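PDB 2OGJ: dihydroorotase from Agrobacterium tumefaciens, which removes the acetyl group from acetyl-(R)-mandelate in vitro, acting as a zinc-dependent esterase of the amidohydrolase superfamily. Local coordinates for residues Ser239-Met242 and Leu247-Leu250; Trp186-Val191 and Tyr216-Glu221; Pro124-Ile129 and Glu385-Ser390; Ile80-Gly83 and Ile89-Ser92. One frame throughout, in Å; residues are numbered along the deposited sequence.

Contact 1: Ser239-Met242 and Leu247-Leu250; sequences SSIM and LFNL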
loop_
_atom_site.group_PDB
_atom_site.type_symbol
_atom_site.label_atom_id
_atom_site.label_comp_id
_atom_site.label_asym_id
_atom_site.label_seq_id
_atom_site.Cartn_x
_atom_site.Cartn_y
_atom_site.Cartn_z
ATOM N N SER A 239 -8.192 -25.584 0.479
ATOM C CA SER A 239 -9.524 -25.248 0.982
ATOM C C SER A 239 -10.430 -26.461 1.125
ATOM O O SER A 239 -11.469 -26.388 1.760
ATOM C CB SER A 239 -10.184 -24.192 0.070
ATOM O OG SER A 239 -9.779 -24.332 -1.293
ATOM N N SER A 240 -10.018 -27.581 0.547
ATOM C CA SER A 240 -10.799 -28.816 0.595
ATOM C C SER A 240 -10.777 -29.488 1.963
ATOM O O SER A 240 -9.719 -29.658 2.558
ATOM C CB SER A 240 -10.279 -29.799 -0.455
ATOM O OG SER A 240 -10.783 -31.097 -0.215
ATOM N N ILE A 241 -11.943 -29.880 2.463
ATOM C CA ILE A 241 -12.003 -30.539 3.759
ATOM C C ILE A 241 -11.537 -31.989 3.682
ATOM O O ILE A 241 -11.493 -32.679 4.696
ATOM C CB ILE A 241 -13.435 -30.537 4.337
ATOM C CG1 ILE A 241 -14.357 -31.413 3.468
ATOM C CG2 ILE A 241 -13.934 -29.105 4.433
ATOM C CD1 ILE A 241 -15.711 -31.714 4.081
HETATM N N MSE A 242 -11.183 -32.452 2.487
HETATM C CA MSE A 242 -10.752 -33.836 2.333
HETATM C C MSE A 242 -9.231 -34.002 2.247
HETATM O O MSE A 242 -8.716 -35.117 2.351
HETATM C CB MSE A 242 -11.452 -34.464 1.117
HETATM C CG MSE A 242 -12.116 -35.831 1.388
HETATM SE SE MSE A 242 -12.961 -35.968 3.001
HETATM C CE MSE A 242 -14.159 -34.682 2.870
ATOM N N LEU A 247 -8.859 -30.346 9.308
ATOM C CA LEU A 247 -9.910 -29.470 8.811
ATOM C C LEU A 247 -11.230 -30.226 8.818
ATOM O O LEU A 247 -12.254 -29.711 9.284
ATOM C CB LEU A 247 -9.612 -29.015 7.379
ATOM C CG LEU A 247 -10.297 -27.740 6.858
ATOM C CD1 LEU A 247 -10.758 -27.980 5.459
ATOM C CD2 LEU A 247 -11.484 -27.328 7.716
ATOM N N PHE A 248 -11.201 -31.453 8.293
ATOM C CA PHE A 248 -12.408 -32.261 8.239
ATOM C C PHE A 248 -12.984 -32.447 9.623
ATOM O O PHE A 248 -14.188 -32.319 9.818
ATOM C CB PHE A 248 -12.158 -33.641 7.637
ATOM C CG PHE A 248 -13.419 -34.443 7.463
ATOM C CD1 PHE A 248 -14.188 -34.319 6.303
ATOM C CD2 PHE A 248 -13.875 -35.269 8.485
ATOM C CE1 PHE A 248 -15.395 -35.002 6.168
ATOM C CE2 PHE A 248 -15.073 -35.952 8.363
ATOM C CZ PHE A 248 -15.839 -35.817 7.197
ATOM N N ASN A 249 -12.129 -32.745 10.595
ATOM C CA ASN A 249 -12.569 -32.959 11.956
ATOM C C ASN A 249 -13.170 -31.693 12.531
ATOM O O ASN A 249 -14.128 -31.743 13.315
ATOM C CB ASN A 249 -11.426 -33.523 12.793
ATOM C CG ASN A 249 -10.952 -34.858 12.249
ATOM O OD1 ASN A 249 -11.761 -35.697 11.846
ATOM N ND2 ASN A 249 -9.641 -35.062 12.234
ATOM N N LEU A 250 -12.628 -30.546 12.151
ATOM C CA LEU A 250 -13.149 -29.292 12.662
ATOM C C LEU A 250 -14.501 -28.964 12.013
ATOM O O LEU A 250 -15.425 -28.536 12.690
ATOM C CB LEU A 250 -12.139 -28.158 12.428
ATOM C CG LEU A 250 -12.551 -26.789 12.978
ATOM C CD1 LEU A 250 -12.872 -26.906 14.444
ATOM C CD2 LEU A 250 -11.449 -25.780 12.756
#

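Contact 2: Trp186-Val191 and Tyr216-Glu221; sequences WGVTPV and YDEVLE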
loop_
_atom_site.group_PDB
_atom_site.type_symbol
_atom_site.label_atom_id
_atom_site.label_comp_id
_atom_site.label_asym_id
_atom_site.label_seq_id
_atom_site.Cartn_x
_atom_site.Cartn_y
_atom_site.Cartn_z
ATOM N N TRP A 186 -4.448 -9.637 3.725
ATOM C CA TRP A 186 -4.754 -9.520 5.159
ATOM C C TRP A 186 -5.665 -10.544 5.821
ATOM O O TRP A 186 -6.177 -10.304 6.922
ATOM C CB TRP A 186 -5.214 -8.095 5.533
ATOM C CG TRP A 186 -6.559 -7.652 5.080
ATOM C CD1 TRP A 186 -7.123 -7.872 3.866
ATOM C CD2 TRP A 186 -7.470 -6.808 5.802
ATOM N NE1 TRP A 186 -8.332 -7.213 3.774
ATOM C CE2 TRP A 186 -8.569 -6.551 4.951
ATOM C CE3 TRP A 186 -7.463 -6.243 7.078
ATOM C CZ2 TRP A 186 -9.653 -5.755 5.336
ATOM C CZ3 TRP A 186 -8.543 -5.448 7.461
ATOM C CH2 TRP A 186 -9.621 -5.215 6.589
ATOM N N GLY A 187 -5.829 -11.687 5.159
ATOM C CA GLY A 187 -6.623 -12.797 5.660
ATOM C C GLY A 187 -7.854 -12.674 6.552
ATOM O O GLY A 187 -8.882 -12.148 6.135
ATOM N N VAL A 188 -7.745 -13.185 7.780
ATOM C CA VAL A 188 -8.851 -13.212 8.746
ATOM C C VAL A 188 -9.382 -11.922 9.365
ATOM O O VAL A 188 -10.523 -11.899 9.852
ATOM C CB VAL A 188 -8.534 -14.153 9.949
ATOM C CG1 VAL A 188 -8.832 -15.596 9.590
ATOM C CG2 VAL A 188 -7.083 -13.977 10.377
ATOM N N THR A 189 -8.577 -10.864 9.383
ATOM C CA THR A 189 -9.031 -9.626 9.989
ATOM C C THR A 189 -10.462 -9.288 9.553
ATOM O O THR A 189 -11.364 -9.202 10.392
ATOM C CB THR A 189 -8.082 -8.454 9.651
ATOM O OG1 THR A 189 -6.745 -8.788 10.052
ATOM C CG2 THR A 189 -8.521 -7.188 10.371
ATOM N N PRO A 190 -10.700 -9.139 8.235
ATOM C CA PRO A 190 -12.059 -8.814 7.791
ATOM C C PRO A 190 -13.147 -9.763 8.290
ATOM O O PRO A 190 -14.284 -9.341 8.505
ATOM C CB PRO A 190 -11.932 -8.787 6.268
ATOM C CG PRO A 190 -10.725 -9.638 5.983
ATOM C CD PRO A 190 -9.789 -9.285 7.085
ATOM N N VAL A 191 -12.803 -11.038 8.479
ATOM C CA VAL A 191 -13.767 -12.025 8.969
ATOM C C VAL A 191 -14.083 -11.714 10.436
ATOM O O VAL A 191 -15.245 -11.803 10.865
ATOM C CB VAL A 191 -13.216 -13.480 8.898
ATOM C CG1 VAL A 191 -14.303 -14.455 9.286
ATOM C CG2 VAL A 191 -12.708 -13.799 7.517
ATOM N N TYR A 216 -9.576 -21.670 5.719
ATOM C CA TYR A 216 -10.847 -22.347 5.979
ATOM C C TYR A 216 -10.944 -22.674 7.459
ATOM O O TYR A 216 -11.980 -22.502 8.092
ATOM C CB TYR A 216 -10.895 -23.648 5.172
ATOM C CG TYR A 216 -12.262 -24.276 4.989
ATOM C CD1 TYR A 216 -13.228 -24.231 5.998
ATOM C CD2 TYR A 216 -12.573 -24.962 3.813
ATOM C CE1 TYR A 216 -14.465 -24.852 5.837
ATOM C CE2 TYR A 216 -13.810 -25.591 3.646
ATOM C CZ TYR A 216 -14.748 -25.529 4.666
ATOM O OH TYR A 216 -15.968 -26.141 4.511
ATOM N N ASP A 217 -9.834 -23.154 7.997
ATOM C CA ASP A 217 -9.738 -23.550 9.389
ATOM C C ASP A 217 -9.973 -22.362 10.327
ATOM O O ASP A 217 -10.646 -22.479 11.362
ATOM C CB ASP A 217 -8.349 -24.148 9.632
ATOM C CG ASP A 217 -7.932 -25.155 8.544
ATOM O OD1 ASP A 217 -7.647 -26.317 8.901
ATOM O OD2 ASP A 217 -7.878 -24.801 7.342
ATOM N N GLU A 218 -9.413 -21.216 9.950
ATOM C CA GLU A 218 -9.522 -20.003 10.743
ATOM C C GLU A 218 -10.947 -19.486 10.795
ATOM O O GLU A 218 -11.411 -19.049 11.843
ATOM C CB GLU A 218 -8.582 -18.927 10.180
ATOM C CG GLU A 218 -7.123 -19.136 10.536
ATOM C CD GLU A 218 -6.212 -18.084 9.921
ATOM O OE1 GLU A 218 -5.268 -17.630 10.611
ATOM O OE2 GLU A 218 -6.431 -17.717 8.744
ATOM N N VAL A 219 -11.633 -19.538 9.659
ATOM C CA VAL A 219 -13.007 -19.065 9.572
ATOM C C VAL A 219 -13.942 -19.880 10.462
ATOM O O VAL A 219 -14.741 -19.314 11.203
ATOM C CB VAL A 219 -13.522 -19.114 8.130
ATOM C CG1 VAL A 219 -14.951 -18.584 8.077
ATOM C CG2 VAL A 219 -12.612 -18.306 7.232
ATOM N N LEU A 220 -13.864 -21.205 10.372
ATOM C CA LEU A 220 -14.685 -22.077 11.214
ATOM C C LEU A 220 -14.485 -21.765 12.717
ATOM O O LEU A 220 -15.407 -21.907 13.532
ATOM C CB LEU A 220 -14.321 -23.539 10.931
ATOM C CG LEU A 220 -15.148 -24.359 9.927
ATOM C CD1 LEU A 220 -15.627 -23.499 8.766
ATOM C CD2 LEU A 220 -14.302 -25.528 9.434
ATOM N N GLU A 221 -13.270 -21.347 13.071
ATOM C CA GLU A 221 -12.934 -21.004 14.458
ATOM C C GLU A 221 -13.718 -19.772 14.920
ATOM O O GLU A 221 -14.334 -19.788 15.980
ATOM C CB GLU A 221 -11.432 -20.711 14.601
ATOM C CG GLU A 221 -10.469 -21.838 14.191
ATOM C CD GLU A 221 -10.351 -22.959 15.226
ATOM O OE1 GLU A 221 -10.650 -22.701 16.414
ATOM O OE2 GLU A 221 -9.941 -24.090 14.852
#

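Contact 3: Pro124-Ile129 and Glu385-Ser390; sequences PSRERI and EAIAAS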
loop_
_atom_site.group_PDB
_atom_site.type_symbol
_atom_site.label_atom_id
_atom_site.label_comp_id
_atom_site.label_asym_id
_atom_site.label_seq_id
_atom_site.Cartn_x
_atom_site.Cartn_y
_atom_site.Cartn_z
ATOM N N PRO A 124 -39.827 -5.217 -7.517
ATOM C CA PRO A 124 -40.555 -5.656 -8.707
ATOM C C PRO A 124 -40.627 -7.166 -8.960
ATOM O O PRO A 124 -41.368 -7.596 -9.841
ATOM C CB PRO A 124 -39.829 -4.924 -9.839
ATOM C CG PRO A 124 -38.426 -4.901 -9.368
ATOM C CD PRO A 124 -38.587 -4.519 -7.904
ATOM N N SER A 125 -39.885 -7.973 -8.205
ATOM C CA SER A 125 -39.885 -9.423 -8.428
ATOM C C SER A 125 -41.075 -10.174 -7.840
ATOM O O SER A 125 -41.602 -9.784 -6.789
ATOM C CB SER A 125 -38.604 -10.046 -7.869
ATOM O OG SER A 125 -37.498 -9.853 -8.733
ATOM N N ARG A 126 -41.491 -11.261 -8.499
ATOM C CA ARG A 126 -42.605 -12.032 -7.959
ATOM C C ARG A 126 -42.158 -12.998 -6.873
ATOM O O ARG A 126 -42.977 -13.446 -6.075
ATOM C CB ARG A 126 -43.424 -12.775 -9.049
ATOM C CG ARG A 126 -42.714 -13.432 -10.228
ATOM C CD ARG A 126 -43.723 -14.375 -10.907
ATOM N NE ARG A 126 -43.472 -14.776 -12.300
ATOM C CZ ARG A 126 -42.272 -14.994 -12.838
ATOM N NH1 ARG A 126 -41.155 -14.839 -12.121
ATOM N NH2 ARG A 126 -42.189 -15.404 -14.098
ATOM N N GLU A 127 -40.860 -13.293 -6.825
ATOM C CA GLU A 127 -40.320 -14.194 -5.811
ATOM C C GLU A 127 -39.962 -13.440 -4.541
ATOM O O GLU A 127 -39.970 -12.213 -4.514
ATOM C CB GLU A 127 -39.070 -14.901 -6.328
ATOM C CG GLU A 127 -39.292 -15.615 -7.648
ATOM C CD GLU A 127 -38.977 -14.745 -8.858
ATOM O OE1 GLU A 127 -39.046 -13.494 -8.742
ATOM O OE2 GLU A 127 -38.675 -15.318 -9.929
ATOM N N ARG A 128 -39.660 -14.182 -3.483
ATOM C CA ARG A 128 -39.268 -13.562 -2.234
ATOM C C ARG A 128 -37.775 -13.363 -2.412
ATOM O O ARG A 128 -37.039 -14.316 -2.695
ATOM C CB ARG A 128 -39.519 -14.490 -1.047
ATOM C CG ARG A 128 -39.171 -13.885 0.308
ATOM C CD ARG A 128 -39.202 -14.946 1.386
ATOM N NE ARG A 128 -40.375 -15.800 1.218
ATOM C CZ ARG A 128 -41.586 -15.520 1.687
ATOM N NH1 ARG A 128 -41.797 -14.403 2.376
ATOM N NH2 ARG A 128 -42.590 -16.350 1.441
ATOM N N ILE A 129 -37.325 -12.128 -2.266
ATOM C CA ILE A 129 -35.919 -11.846 -2.427
ATOM C C ILE A 129 -35.313 -11.160 -1.206
ATOM O O ILE A 129 -35.706 -10.056 -0.798
ATOM C CB ILE A 129 -35.717 -11.052 -3.716
ATOM C CG1 ILE A 129 -36.154 -11.932 -4.890
ATOM C CG2 ILE A 129 -34.276 -10.610 -3.854
ATOM C CD1 ILE A 129 -36.196 -11.228 -6.182
ATOM N N GLU A 385 -50.824 -17.283 -8.568
ATOM C CA GLU A 385 -50.110 -17.450 -9.832
ATOM C C GLU A 385 -49.466 -18.831 -9.853
ATOM O O GLU A 385 -48.976 -19.312 -8.837
ATOM C CB GLU A 385 -49.033 -16.365 -9.985
ATOM C CG GLU A 385 -48.666 -16.022 -11.436
ATOM C CD GLU A 385 -47.496 -15.042 -11.551
ATOM O OE1 GLU A 385 -47.480 -14.024 -10.823
ATOM O OE2 GLU A 385 -46.595 -15.293 -12.384
ATOM N N ALA A 386 -49.492 -19.479 -11.005
ATOM C CA ALA A 386 -48.881 -20.786 -11.148
ATOM C C ALA A 386 -47.940 -20.653 -12.327
ATOM O O ALA A 386 -48.381 -20.524 -13.468
ATOM C CB ALA A 386 -49.932 -21.828 -11.432
ATOM N N ILE A 387 -46.639 -20.660 -12.062
ATOM C CA ILE A 387 -45.677 -20.524 -13.145
ATOM C C ILE A 387 -45.111 -21.846 -13.644
ATOM O O ILE A 387 -44.693 -22.691 -12.864
ATOM C CB ILE A 387 -44.502 -19.615 -12.734
ATOM C CG1 ILE A 387 -45.024 -18.239 -12.308
ATOM C CG2 ILE A 387 -43.547 -19.451 -13.899
ATOM C CD1 ILE A 387 -45.546 -18.192 -10.901
ATOM N N ALA A 388 -45.111 -22.026 -14.955
ATOM C CA ALA A 388 -44.558 -23.239 -15.552
ATOM C C ALA A 388 -43.052 -23.216 -15.364
ATOM O O ALA A 388 -42.369 -22.303 -15.845
ATOM C CB ALA A 388 -44.895 -23.301 -17.047
ATOM N N ALA A 389 -42.548 -24.219 -14.651
ATOM C CA ALA A 389 -41.123 -24.339 -14.378
ATOM C C ALA A 389 -40.505 -25.406 -15.259
ATOM O O ALA A 389 -41.201 -26.274 -15.791
ATOM C CB ALA A 389 -40.885 -24.680 -12.893
ATOM N N SER A 390 -39.186 -25.326 -15.398
ATOM C CA SER A 390 -38.408 -26.255 -16.210
ATOM C C SER A 390 -36.907 -26.073 -15.959
ATOM O O SER A 390 -36.446 -24.973 -15.617
ATOM C CB SER A 390 -38.723 -26.029 -17.690
ATOM O OG SER A 390 -37.758 -26.641 -18.526
#

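Contact 4: Ile80-Gly83 and Ile89-Ser92; sequences IWHG and IRPS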
loop_
_atom_site.group_PDB
_atom_site.type_symbol
_atom_site.label_atom_id
_atom_site.label_comp_id
_atom_site.label_asym_id
_atom_site.label_seq_id
_atom_site.Cartn_x
_atom_site.Cartn_y
_atom_site.Cartn_z
ATOM N N ILE A 80 -28.159 -11.895 -8.075
ATOM C CA ILE A 80 -29.197 -11.301 -8.875
ATOM C C ILE A 80 -29.225 -9.769 -8.863
ATOM O O ILE A 80 -30.286 -9.153 -9.047
ATOM C CB ILE A 80 -30.549 -11.867 -8.426
ATOM C CG1 ILE A 80 -30.655 -11.791 -6.902
ATOM C CG2 ILE A 80 -30.687 -13.337 -8.895
ATOM C CD1 ILE A 80 -31.927 -12.434 -6.372
ATOM N N TRP A 81 -28.062 -9.155 -8.657
ATOM C CA TRP A 81 -27.974 -7.700 -8.672
ATOM C C TRP A 81 -27.698 -7.343 -10.136
ATOM O O TRP A 81 -26.680 -6.721 -10.449
ATOM C CB TRP A 81 -26.815 -7.235 -7.782
ATOM C CG TRP A 81 -26.864 -5.782 -7.336
ATOM C CD1 TRP A 81 -26.142 -5.217 -6.315
ATOM C CD2 TRP A 81 -27.618 -4.709 -7.926
ATOM N NE1 TRP A 81 -26.392 -3.867 -6.239
ATOM C CE2 TRP A 81 -27.291 -3.528 -7.216
ATOM C CE3 TRP A 81 -28.533 -4.628 -8.985
ATOM C CZ2 TRP A 81 -27.846 -2.285 -7.534
ATOM C CZ3 TRP A 81 -29.087 -3.389 -9.300
ATOM C CH2 TRP A 81 -28.739 -2.236 -8.575
ATOM N N HIS A 82 -28.602 -7.784 -11.019
ATOM C CA HIS A 82 -28.522 -7.566 -12.465
ATOM C C HIS A 82 -28.414 -6.076 -12.790
ATOM O O HIS A 82 -29.145 -5.248 -12.250
ATOM C CB HIS A 82 -29.760 -8.149 -13.130
ATOM C CG HIS A 82 -29.889 -7.787 -14.574
ATOM N ND1 HIS A 82 -29.242 -8.477 -15.575
ATOM C CD2 HIS A 82 -30.530 -6.755 -15.177
ATOM C CE1 HIS A 82 -29.475 -7.885 -16.734
ATOM N NE2 HIS A 82 -30.251 -6.837 -16.519
ATOM N N GLY A 83 -27.498 -5.740 -13.685
ATOM C CA GLY A 83 -27.295 -4.350 -14.034
ATOM C C GLY A 83 -26.442 -3.606 -13.012
ATOM O O GLY A 83 -25.508 -2.907 -13.394
ATOM N N ILE A 89 -27.029 -12.223 -12.593
ATOM C CA ILE A 89 -28.002 -12.641 -13.595
ATOM C C ILE A 89 -29.331 -12.060 -13.135
ATOM O O ILE A 89 -29.381 -11.330 -12.150
ATOM C CB ILE A 89 -28.109 -14.190 -13.694
ATOM C CG1 ILE A 89 -28.318 -14.805 -12.313
ATOM C CG2 ILE A 89 -26.861 -14.757 -14.332
ATOM C CD1 ILE A 89 -28.405 -16.321 -12.339
ATOM N N ARG A 90 -30.411 -12.366 -13.835
ATOM C CA ARG A 90 -31.722 -11.833 -13.446
ATOM C C ARG A 90 -32.443 -12.827 -12.543
ATOM O O ARG A 90 -32.158 -14.018 -12.585
ATOM C CB ARG A 90 -32.582 -11.583 -14.696
ATOM C CG ARG A 90 -31.963 -10.632 -15.731
ATOM C CD ARG A 90 -32.850 -10.595 -16.963
ATOM N NE ARG A 90 -32.234 -9.918 -18.106
ATOM C CZ ARG A 90 -32.348 -8.616 -18.376
ATOM N NH1 ARG A 90 -33.068 -7.809 -17.584
ATOM N NH2 ARG A 90 -31.735 -8.117 -19.446
ATOM N N PRO A 91 -33.356 -12.353 -11.678
ATOM C CA PRO A 91 -34.027 -13.354 -10.852
ATOM C C PRO A 91 -34.922 -14.262 -11.699
ATOM O O PRO A 91 -35.161 -15.413 -11.345
ATOM C CB PRO A 91 -34.799 -12.520 -9.831
ATOM C CG PRO A 91 -34.860 -11.168 -10.434
ATOM C CD PRO A 91 -33.553 -11.007 -11.117
ATOM N N SER A 92 -35.406 -13.759 -12.831
ATOM C CA SER A 92 -36.236 -14.588 -13.699
ATOM C C SER A 92 -35.418 -15.754 -14.283
ATOM O O SER A 92 -35.988 -16.716 -14.775
ATOM C CB SER A 92 -36.819 -13.751 -14.840
ATOM O OG SER A 92 -35.925 -13.679 -15.937
#

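Contact 1: Ser239-Met242 and Leu247-Leu250
The ring of Phe-248 meets the carbonyl of Ile-241 at its edge: Ile-241 O lies near the ring plane, 3.5 Å from Phe-248 CD1. Asn-249 OD1, from the next residue of the helix, also lies at the edge, in plane. Met-242, present as selenomethionine, comes to the ring obliquely, its SE 4.7 Å from the Phe-248 centroid and 47° off the normal, which makes a Met-aromatic contact. Its chain points away at CB but bends at chi2 and chi3, and this returns the methyl to the ring, with Met-242 CE 3.5 Å from Phe-248 CD1. Arg-281 adds a cation-pi interaction with the same ring.

Ile-241 divides its branches between two helix residues. CG1 sits between the backbone N and the carbonyl carbon (chi1 66°), and the CD1 beyond it rests 3.7 Å from Phe-248 CD1. The other branch, CG2, meets Leu-247 CD1 at 3.5 Å, the two side chains crossing at about a right angle. A beta-branched residue suits this place because it offers two apolar arms at once, while Leu-247, whose CB points at the loop, pushes one methyl against the Ile-241 backbone. Tyr-216 and Val-274 close around Ile-241, so this apolar core is shared with helices 216-222 and 272-280.

Within the loop, Ser-240 OG accepts a 3.0 Å hydrogen bond from Met-242 N. This is an ST turn, placed in the loop that joins strand 228-230 to helix 245-253 of the TIM barrel, downstream of the zinc ligand His-231.

Contact 2: Trp186-Val191 and Tyr216-Glu221
Val-188 and Glu-218 form the close part of this contact, their side chains crossing at about a right angle. The methyl Val-188 CG1 settles against the glutamate stem, 3.4 Å from Glu-218 CB, and also approaches the carboxylate, with Glu-218 OE2 3.3 Å away. Glu-218 sends CG anti to its own carbonyl carbon (chi1 -77°) and runs extended from there, laying CB and CG alongside the valine methyl, while the carboxylate lies on the more exposed side of the contact. There OE2 receives a weak hydrogen bond from Leu-215 N, and OE1 forms a long, weak ion pair with Lys-192 of the second subunit.

The segments belong to neighbouring helices of the TIM barrel, 189-201 and 216-222, which precede and follow strand 206-209 in the chain. Ahead of the first helix the chain makes a type II' turn from Trp-186 to Thr-189; Gly-187, with phi 31° and psi -115°, suits its second position.

Deeper in, the fit is looser. Val-191 CG1 and Val-219 CG1 stand 4.4 Å apart, a single apolar touch between two buried residues, although short branched side chains suit a buried place between two helices. Val-219 also rests on Val-207 of that strand.

Contact 3: Pro124-Ile129 and Glu385-Ser390
Arg-126 reaches across to Glu-385 with a side chain whose CB already points that way. CG stands between the backbone N and the carbonyl carbon (chi1 39°), and from there the chain runs extended to NE. Its CD is the first atom to meet the partner, 3.4 Å from Glu-385 OE2 and 3.8 Å from OE1 of the same carboxylate. NE comes next and makes the salt bridge, 3.2 Å from Glu-385 OE2. The hydrogen bond within it is weak, bent to 131° at the hydrogen; OE2 lies at the edge of the guanidinium, near its plane, but the two flat groups are turned 48° from each other. Arginine suits the place because its length and several N-H groups let it meet exposed Glu-385 with NE and buried Glu-127 with NH1.

Glu-385 and Ile-387 belong to strand 385-388, which pairs antiparallel with strand 368-382, whereas Arg-126 lies in the loop between helix 114-122 and strand 128-132 of the TIM barrel. In an extended strand alternate residues face the same side, and so Ile-387 accompanies Glu-385: its CG1 comes 3.8 Å from Arg-126 NE, obliquely to the guanidinium.

At the tip, NH1 turns back to its own loop and forms a salt bridge with Glu-127 OE2 at 3.3 Å. That oxygen also accepts a hydrogen bond from Ala-96 N.

Contact 4: Ile80-Gly83 and Ile89-Ser92
Arg-90 runs across one face of the His-82 ring. Arg-90 CG sits over that face of the imidazole, 3.7 Å from the His-82 centroid and 22° off the normal, a CH-pi contact. Farther along, His-82 NE2 lies over a face of the guanidinium; the two flat groups overlap while inclined to each other, their planes 33° apart. NE2 and Arg-90 NH1 are 3.2 Å apart, but the angle is too poor for a hydrogen bond. Arg-90 begins by pointing away at CB; with CG anti to its carbonyl carbon (chi1 -57°) the extended chain then returns along the ring.

Beside this pair the backbones meet. Ile-89 O receives a CA-H...O contact from Ile-80 CA at 3.3 Å, and His-82 CB rests 3.4 Å from the same oxygen. Ile-80 CB packs on Pro-91 CD at 4.1 Å, both residues apolar, and both also touched by Leu-103 and Ile-129.

Glu-119 of the fourth subunit fixes both polar tips, OE1 hydrogen-bonding His-82 NE2 and OE2 forming a salt bridge with Arg-90 NH1. Bridging the two, it probably offsets the charge of Arg-90 beside the imidazole. Trp-81 is the centre of an inverse gamma turn, with a weak His-82 N to Ile-80 O bond, just before His-82, while Asp-105 OD2 holds Ile-80 N. Ile-89 pairs through its backbone with His-79. The loop thus folds back next to His-79, which with His-77 forms the HxH motif at the end of the first barrel strand in amidohydrolases.

Following the chain from the N terminus, contact 4 comes first and closes a short loop just after the zinc ligands His-77 and His-79. Contact 3 opens next, at 124-129, and closes only at 385-390, tying the loop before barrel strand 128-132 to strand 385-388, so that much of the barrel lies between its ends. Within that span contact 2 joins helices 189-201 and 216-222, and contact 1 then closes the loop leading into helix 245-253; the two follow in series, and no contact crosses another. Contacts 1 and 2 touch, largely through Tyr-216 and Asp-217, and contacts 3 and 4 meet around Pro-91 and Ile-129. Contacts 1 and 3 lie on opposite sides of the chain's centre.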